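Local structure of cutinase-like protein (Cryptococcus sp., 2CZQ) at residues Y9-T14 with T29-I34; T42-V47 with I64-S69. The protein probably hydrolyses carboxylic ester bonds as a cutinase-like alpha/beta hydrolase. All coordinates share one frame; numbering follows the deposited sequence. Where two conformers were deposited one is given.

Contact 1 of 2, residues Y9-T14 with T29-I34; sequences YVLINT and TMNSQI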
loop_
_atom_site.group_PDB
_atom_site.type_symbol
_atom_site.label_atom_id
_atom_site.label_comp_id
_atom_site.label_asym_id
_atom_site.label_seq_id
_atom_site.Cartn_x
_atom_site.Cartn_y
_atom_site.Cartn_z
ATOM N N TYR A 9 3.522 -11.558 -11.152
ATOM C CA TYR A 9 3.305 -10.771 -9.949
ATOM C C TYR A 9 1.873 -10.276 -9.868
ATOM O O TYR A 9 1.165 -10.201 -10.874
ATOM C CB TYR A 9 4.297 -9.596 -9.871
ATOM C CG TYR A 9 4.083 -8.569 -10.952
ATOM C CD1 TYR A 9 4.712 -8.696 -12.189
ATOM C CD2 TYR A 9 3.233 -7.485 -10.750
ATOM C CE1 TYR A 9 4.506 -7.766 -13.194
ATOM C CE2 TYR A 9 3.018 -6.548 -11.741
ATOM C CZ TYR A 9 3.652 -6.693 -12.962
ATOM O OH TYR A 9 3.412 -5.762 -13.939
ATOM N N VAL A 10 1.461 -9.938 -8.652
ATOM C CA VAL A 10 0.130 -9.415 -8.400
ATOM C C VAL A 10 0.263 -8.119 -7.613
ATOM O O VAL A 10 0.988 -8.057 -6.612
ATOM C CB VAL A 10 -0.747 -10.411 -7.613
ATOM C CG1 VAL A 10 -2.185 -9.928 -7.557
ATOM C CG2 VAL A 10 -0.683 -11.797 -8.229
ATOM N N LEU A 11 -0.444 -7.101 -8.091
ATOM C CA LEU A 11 -0.590 -5.835 -7.390
ATOM C C LEU A 11 -1.907 -5.925 -6.636
ATOM O O LEU A 11 -2.982 -5.792 -7.221
ATOM C CB LEU A 11 -0.586 -4.669 -8.386
ATOM C CG LEU A 11 0.584 -4.650 -9.382
ATOM C CD1 LEU A 11 0.414 -3.536 -10.400
ATOM C CD2 LEU A 11 1.926 -4.519 -8.670
ATOM N N ILE A 12 -1.815 -6.233 -5.346
ATOM C CA ILE A 12 -2.991 -6.363 -4.504
ATOM C C ILE A 12 -3.265 -4.986 -3.935
ATOM O O ILE A 12 -2.431 -4.440 -3.210
ATOM C CB ILE A 12 -2.743 -7.379 -3.359
ATOM C CG1 ILE A 12 -2.559 -8.799 -3.914
ATOM C CG2 ILE A 12 -3.881 -7.320 -2.325
ATOM C CD1 ILE A 12 -2.131 -9.830 -2.877
ATOM N N ASN A 13 -4.420 -4.422 -4.273
ATOM C CA ASN A 13 -4.752 -3.086 -3.798
ATOM C C ASN A 13 -6.054 -3.078 -3.025
ATOM O O ASN A 13 -7.050 -3.678 -3.450
ATOM C CB ASN A 13 -4.757 -2.059 -4.941
ATOM C CG ASN A 13 -5.988 -2.158 -5.825
ATOM O OD1 ASN A 13 -6.915 -1.352 -5.705
ATOM N ND2 ASN A 13 -6.008 -3.146 -6.716
ATOM N N THR A 14 -6.022 -2.403 -1.879
ATOM C CA THR A 14 -7.167 -2.296 -0.996
ATOM C C THR A 14 -7.598 -0.836 -0.942
ATOM O O THR A 14 -6.802 0.058 -0.624
ATOM C CB THR A 14 -6.818 -2.834 0.393
ATOM O OG1 THR A 14 -6.276 -4.153 0.259
ATOM C CG2 THR A 14 -8.074 -3.014 1.240
ATOM N N THR A 29 -3.412 4.910 -11.965
ATOM C CA THR A 29 -2.370 5.358 -12.872
ATOM C C THR A 29 -1.089 4.557 -12.695
ATOM O O THR A 29 -0.573 3.997 -13.662
ATOM C CB THR A 29 -2.139 6.853 -12.715
ATOM O OG1 THR A 29 -3.297 7.524 -13.222
ATOM C CG2 THR A 29 -0.993 7.334 -13.610
ATOM N N MET A 30 -0.592 4.461 -11.467
ATOM C CA MET A 30 0.655 3.735 -11.267
ATOM C C MET A 30 0.532 2.291 -11.733
ATOM O O MET A 30 1.478 1.742 -12.294
ATOM C CB MET A 30 1.149 3.815 -9.821
ATOM C CG MET A 30 0.315 3.057 -8.794
ATOM S SD MET A 30 0.912 3.283 -7.115
ATOM C CE MET A 30 0.411 4.985 -6.794
ATOM N N ASN A 31 -0.631 1.676 -11.524
ATOM C CA ASN A 31 -0.782 0.281 -11.913
ATOM C C ASN A 31 -0.843 0.082 -13.415
ATOM O O ASN A 31 -0.353 -0.928 -13.922
ATOM C CB ASN A 31 -1.950 -0.367 -11.188
ATOM C CG ASN A 31 -1.644 -0.602 -9.731
ATOM O OD1 ASN A 31 -0.505 -0.432 -9.300
ATOM N ND2 ASN A 31 -2.648 -1.015 -8.971
ATOM N N SER A 32 -1.412 1.050 -14.130
ATOM C CA SER A 32 -1.309 1.053 -15.584
ATOM C C SER A 32 0.162 1.130 -16.017
ATOM O O SER A 32 0.567 0.475 -16.969
ATOM C CB SER A 32 -2.164 2.161 -16.207
ATOM O OG SER A 32 -1.569 3.432 -16.055
ATOM N N GLN A 33 0.961 1.918 -15.303
ATOM C CA GLN A 33 2.381 2.050 -15.619
ATOM C C GLN A 33 3.165 0.778 -15.305
ATOM O O GLN A 33 4.002 0.347 -16.099
ATOM C CB GLN A 33 2.995 3.221 -14.859
ATOM C CG GLN A 33 2.444 4.584 -15.215
ATOM C CD GLN A 33 3.200 5.660 -14.489
ATOM O OE1 GLN A 33 4.176 6.206 -15.019
ATOM N NE2 GLN A 33 2.793 5.944 -13.263
ATOM N N ILE A 34 2.901 0.186 -14.144
ATOM C CA ILE A 34 3.635 -1.000 -13.707
ATOM C C ILE A 34 3.356 -2.162 -14.652
ATOM O O ILE A 34 4.285 -2.820 -15.122
ATOM C CB ILE A 34 3.267 -1.389 -12.257
ATOM C CG1 ILE A 34 3.672 -0.299 -11.261
ATOM C CG2 ILE A 34 3.902 -2.728 -11.877
ATOM C CD1 ILE A 34 2.824 -0.299 -9.998
#
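Leu-11 pushes its CD1 methyl from strand 9-14 against helix 28-37, where it meets both Asn-31 and Ile-34. The apolar part of the contact is a three-way cluster: CD1 of Leu-11 lies 3.9 Å from CG2 of Ile-34, and that same CG2 is 3.9 Å from CE2 of Tyr-9, which it approaches obliquely. Because Ile-34 holds CG2 anti to its backbone N, with CG1 beside that N, the methyl reaches both strand residues. Leu-11 CG in turn sits in plane at the edge of the Tyr-9 ring.

Polar atoms touch the cluster without bonding across it. OD1 of Asn-31 is 3.4 Å from CD1 of Leu-11, the two side chains arriving from opposite directions, while the amide's hydrogen bonds go to Gln-23 through ND2 and to Gln-82 through OD1. Tyr-9 OH comes within 3.3 Å of Ile-34 O, but its hydrogen bond is to Leu-38 O, just beyond helix 28-37.

The segment axes run antiparallel (179°), 10.7 Å apart, as the first strand and helix of a beta-alpha-beta unit. Strand and helix are thus joined by a buried apolar contact, with the one amide at its side held by partners on a loop and a neighbouring strand.

Contact 2 of 2, residues T42-V47 with I64-S69; sequences TIYNTV and IRRINS. With CIT (citric acid), chain C.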
loop_
_atom_site.group_PDB
_atom_site.type_symbol
_atom_site.label_atom_id
_atom_site.label_comp_id
_atom_site.label_asym_id
_atom_site.label_seq_id
_atom_site.Cartn_x
_atom_site.Cartn_y
_atom_site.Cartn_z
ATOM N N THR A 42 -0.948 -8.895 -12.763
ATOM C CA THR A 42 -2.382 -8.666 -12.645
ATOM C C THR A 42 -2.630 -7.751 -11.456
ATOM O O THR A 42 -1.780 -7.609 -10.565
ATOM C CB THR A 42 -3.183 -9.973 -12.459
ATOM O OG1 THR A 42 -2.657 -10.690 -11.337
ATOM C CG2 THR A 42 -3.054 -10.916 -13.674
ATOM N N ILE A 43 -3.810 -7.144 -11.465
ATOM C CA ILE A 43 -4.245 -6.229 -10.424
ATOM C C ILE A 43 -5.410 -6.888 -9.692
ATOM O O ILE A 43 -6.460 -7.143 -10.291
ATOM C CB ILE A 43 -4.684 -4.882 -11.047
ATOM C CG1 ILE A 43 -3.522 -4.221 -11.801
ATOM C CG2 ILE A 43 -5.238 -3.956 -9.964
ATOM C CD1 ILE A 43 -3.949 -3.124 -12.757
ATOM N N TYR A 44 -5.213 -7.178 -8.408
ATOM C CA TYR A 44 -6.242 -7.798 -7.588
ATOM C C TYR A 44 -6.816 -6.770 -6.633
ATOM O O TYR A 44 -6.077 -6.170 -5.848
ATOM C CB TYR A 44 -5.699 -8.991 -6.786
ATOM C CG TYR A 44 -6.786 -9.598 -5.933
ATOM C CD1 TYR A 44 -7.798 -10.350 -6.520
ATOM C CD2 TYR A 44 -6.846 -9.372 -4.557
ATOM C CE1 TYR A 44 -8.821 -10.878 -5.768
ATOM C CE2 TYR A 44 -7.871 -9.899 -3.789
ATOM C CZ TYR A 44 -8.857 -10.657 -4.406
ATOM O OH TYR A 44 -9.894 -11.207 -3.695
ATOM N N ASN A 45 -8.133 -6.594 -6.689
ATOM C CA ASN A 45 -8.829 -5.636 -5.841
ATOM C C ASN A 45 -9.424 -6.337 -4.633
ATOM O O ASN A 45 -10.360 -7.137 -4.754
ATOM C CB ASN A 45 -9.929 -4.922 -6.622
ATOM C CG ASN A 45 -9.469 -4.462 -7.988
ATOM O OD1 ASN A 45 -8.408 -3.852 -8.130
ATOM N ND2 ASN A 45 -10.278 -4.741 -9.005
ATOM N N THR A 46 -8.878 -6.047 -3.462
ATOM C CA THR A 46 -9.334 -6.681 -2.235
ATOM C C THR A 46 -10.844 -6.558 -2.084
ATOM O O THR A 46 -11.413 -5.476 -2.265
ATOM C CB THR A 46 -8.634 -6.008 -1.073
ATOM O OG1 THR A 46 -7.227 -6.207 -1.240
ATOM C CG2 THR A 46 -8.995 -6.658 0.266
ATOM N N VAL A 47 -11.488 -7.672 -1.749
ATOM C CA VAL A 47 -12.933 -7.698 -1.594
ATOM C C VAL A 47 -13.301 -7.494 -0.131
ATOM O O VAL A 47 -12.961 -8.308 0.728
ATOM C CB VAL A 47 -13.543 -9.011 -2.120
ATOM C CG1 VAL A 47 -15.050 -9.013 -1.916
ATOM C CG2 VAL A 47 -13.208 -9.199 -3.592
ATOM N N ILE A 64 -4.593 -11.484 2.574
ATOM C CA ILE A 64 -3.819 -12.656 2.953
ATOM C C ILE A 64 -4.280 -13.884 2.170
ATOM O O ILE A 64 -3.455 -14.685 1.727
ATOM C CB ILE A 64 -3.862 -12.858 4.481
ATOM C CG1 ILE A 64 -3.134 -11.696 5.175
ATOM C CG2 ILE A 64 -3.247 -14.201 4.859
ATOM C CD1 ILE A 64 -3.276 -11.669 6.685
ATOM N N ARG A 65 -5.591 -14.004 1.968
ATOM C CA ARG A 65 -6.149 -15.075 1.143
ATOM C C ARG A 65 -5.527 -15.070 -0.256
ATOM O O ARG A 65 -5.106 -16.120 -0.756
ATOM C CB ARG A 65 -7.674 -14.962 1.062
ATOM C CG ARG A 65 -8.340 -15.913 0.069
ATOM C CD ARG A 65 -9.603 -15.343 -0.563
ATOM N NE ARG A 65 -9.456 -15.081 -1.995
ATOM C CZ ARG A 65 -8.861 -14.015 -2.527
ATOM N NH1 ARG A 65 -8.325 -13.082 -1.757
ATOM N NH2 ARG A 65 -8.793 -13.888 -3.845
ATOM N N ARG A 66 -5.468 -13.898 -0.886
ATOM C CA ARG A 66 -4.901 -13.799 -2.228
ATOM C C ARG A 66 -3.419 -14.161 -2.239
ATOM O O ARG A 66 -2.956 -14.856 -3.147
ATOM C CB ARG A 66 -5.129 -12.411 -2.843
ATOM C CG ARG A 66 -4.629 -12.276 -4.276
ATOM C CD ARG A 66 -5.365 -13.183 -5.240
ATOM N NE ARG A 66 -4.878 -13.152 -6.615
ATOM C CZ ARG A 66 -3.844 -13.854 -7.078
ATOM N NH1 ARG A 66 -3.127 -14.623 -6.268
ATOM N NH2 ARG A 66 -3.526 -13.784 -8.365
ATOM N N ILE A 67 -2.680 -13.692 -1.235
ATOM C CA ILE A 67 -1.262 -14.020 -1.128
ATOM C C ILE A 67 -1.072 -15.535 -1.060
ATOM O O ILE A 67 -0.276 -16.114 -1.808
ATOM C CB ILE A 67 -0.634 -13.345 0.109
ATOM C CG1 ILE A 67 -0.550 -11.832 -0.094
ATOM C CG2 ILE A 67 0.746 -13.945 0.421
ATOM C CD1 ILE A 67 -0.200 -11.073 1.172
ATOM N N ASN A 68 -1.806 -16.175 -0.157
ATOM C CA ASN A 68 -1.634 -17.600 0.063
ATOM C C ASN A 68 -2.127 -18.444 -1.108
ATOM O O ASN A 68 -1.493 -19.435 -1.466
ATOM C CB ASN A 68 -2.275 -18.020 1.382
ATOM C CG ASN A 68 -1.510 -17.498 2.592
ATOM O OD1 ASN A 68 -0.304 -17.267 2.531
ATOM N ND2 ASN A 68 -2.218 -17.309 3.698
ATOM N N SER A 69 -3.231 -18.040 -1.728
ATOM C CA SER A 69 -3.738 -18.774 -2.888
ATOM C C SER A 69 -2.754 -18.709 -4.050
ATOM O O SER A 69 -2.538 -19.709 -4.741
ATOM C CB SER A 69 -5.086 -18.211 -3.342
ATOM O OG SER A 69 -6.098 -18.443 -2.384
HETATM C C1 CIT C . -5.852 -11.550 -9.652
HETATM O O1 CIT C . -6.484 -12.245 -8.827
HETATM O O2 CIT C . -4.632 -11.748 -9.841
HETATM C C2 CIT C . -6.548 -10.435 -10.396
HETATM C C3 CIT C . -7.733 -10.917 -11.231
HETATM O O7 CIT C . -7.264 -11.939 -12.152
HETATM C C4 CIT C . -8.290 -9.736 -12.028
HETATM C C5 CIT C . -9.098 -10.138 -13.246
HETATM O O3 CIT C . -9.445 -11.322 -13.455
HETATM O O4 CIT C . -9.435 -9.270 -14.081
HETATM C C6 CIT C . -8.833 -11.470 -10.328
HETATM O O5 CIT C . -9.410 -10.726 -9.492
HETATM O O6 CIT C . -9.180 -12.675 -10.418
#
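Tyr-44 reaches from strand 41-45 toward helix 57-73, and the alkyl chain of Arg-66 lies over one face of its ring. The CH-pi contact is well centred: Arg-66 CD is 3.9 Å from the centroid of the Tyr-44 ring, only 12° off the normal, and Arg-66 CG comes within 3.7 Å of Tyr-44 CD2. Arg-66 starts with CG anti to the backbone N (chi1 -177°) and bends at chi2 (64°), which lays its methylenes across the ring and carries the guanidinium on to a citrate, probably from the crystallisation liquor.

There the arginine bonds one carboxylate through two N-H groups, NE of Arg-66 to citrate O1 at 2.9 Å and NH2 of Arg-66 to citrate O2 at 2.7 Å, with the citrate carbon C1 in the guanidinium plane. Thr-42 OG1 donates to the same citrate O2, also over 2.7 Å, so this oxygen is gripped from both segments.

Arg-65 adds a smaller share. In the one conformer described, its guanidinium has Tyr-44 OH over one face, NH2 of Arg-65 being 2.9 Å from that oxygen at an angle too poor for a hydrogen bond. Asp-62 ties the two together, accepting from Tyr-44 OH and forming a salt bridge with Arg-65.

Helix against the edge strand of a parallel sheet, as seen here at the surface, is typical of the layered alpha/beta hydrolase fold.

Contacts 1 and 2 lie on neighbouring strands of one parallel sheet, their centres about 12 Å apart, and follow in series along the chain: helix 28-37 of contact 1 leads into strand 41-45 of contact 2. The two helices cover opposite faces of the sheet. Leu-11 N and Thr-42 O, 2.9 Å apart, probably hydrogen-bond between the strands, and just past the end of strand 41-45 Thr-46 OG1 probably does the same with Thr-14 OG1, at 2.7 Å. On the face covered by helix 57-73, CG2 of Val-10 packs 3.5 Å from NH2 of Arg-66, so the citrate-binding arginine also touches contact 1's strand. The citrate, held by Thr-42 and Arg-66, belongs to contact 2. The probable Ser-85, His-180, Asp-165 triad includes no residue of either contact.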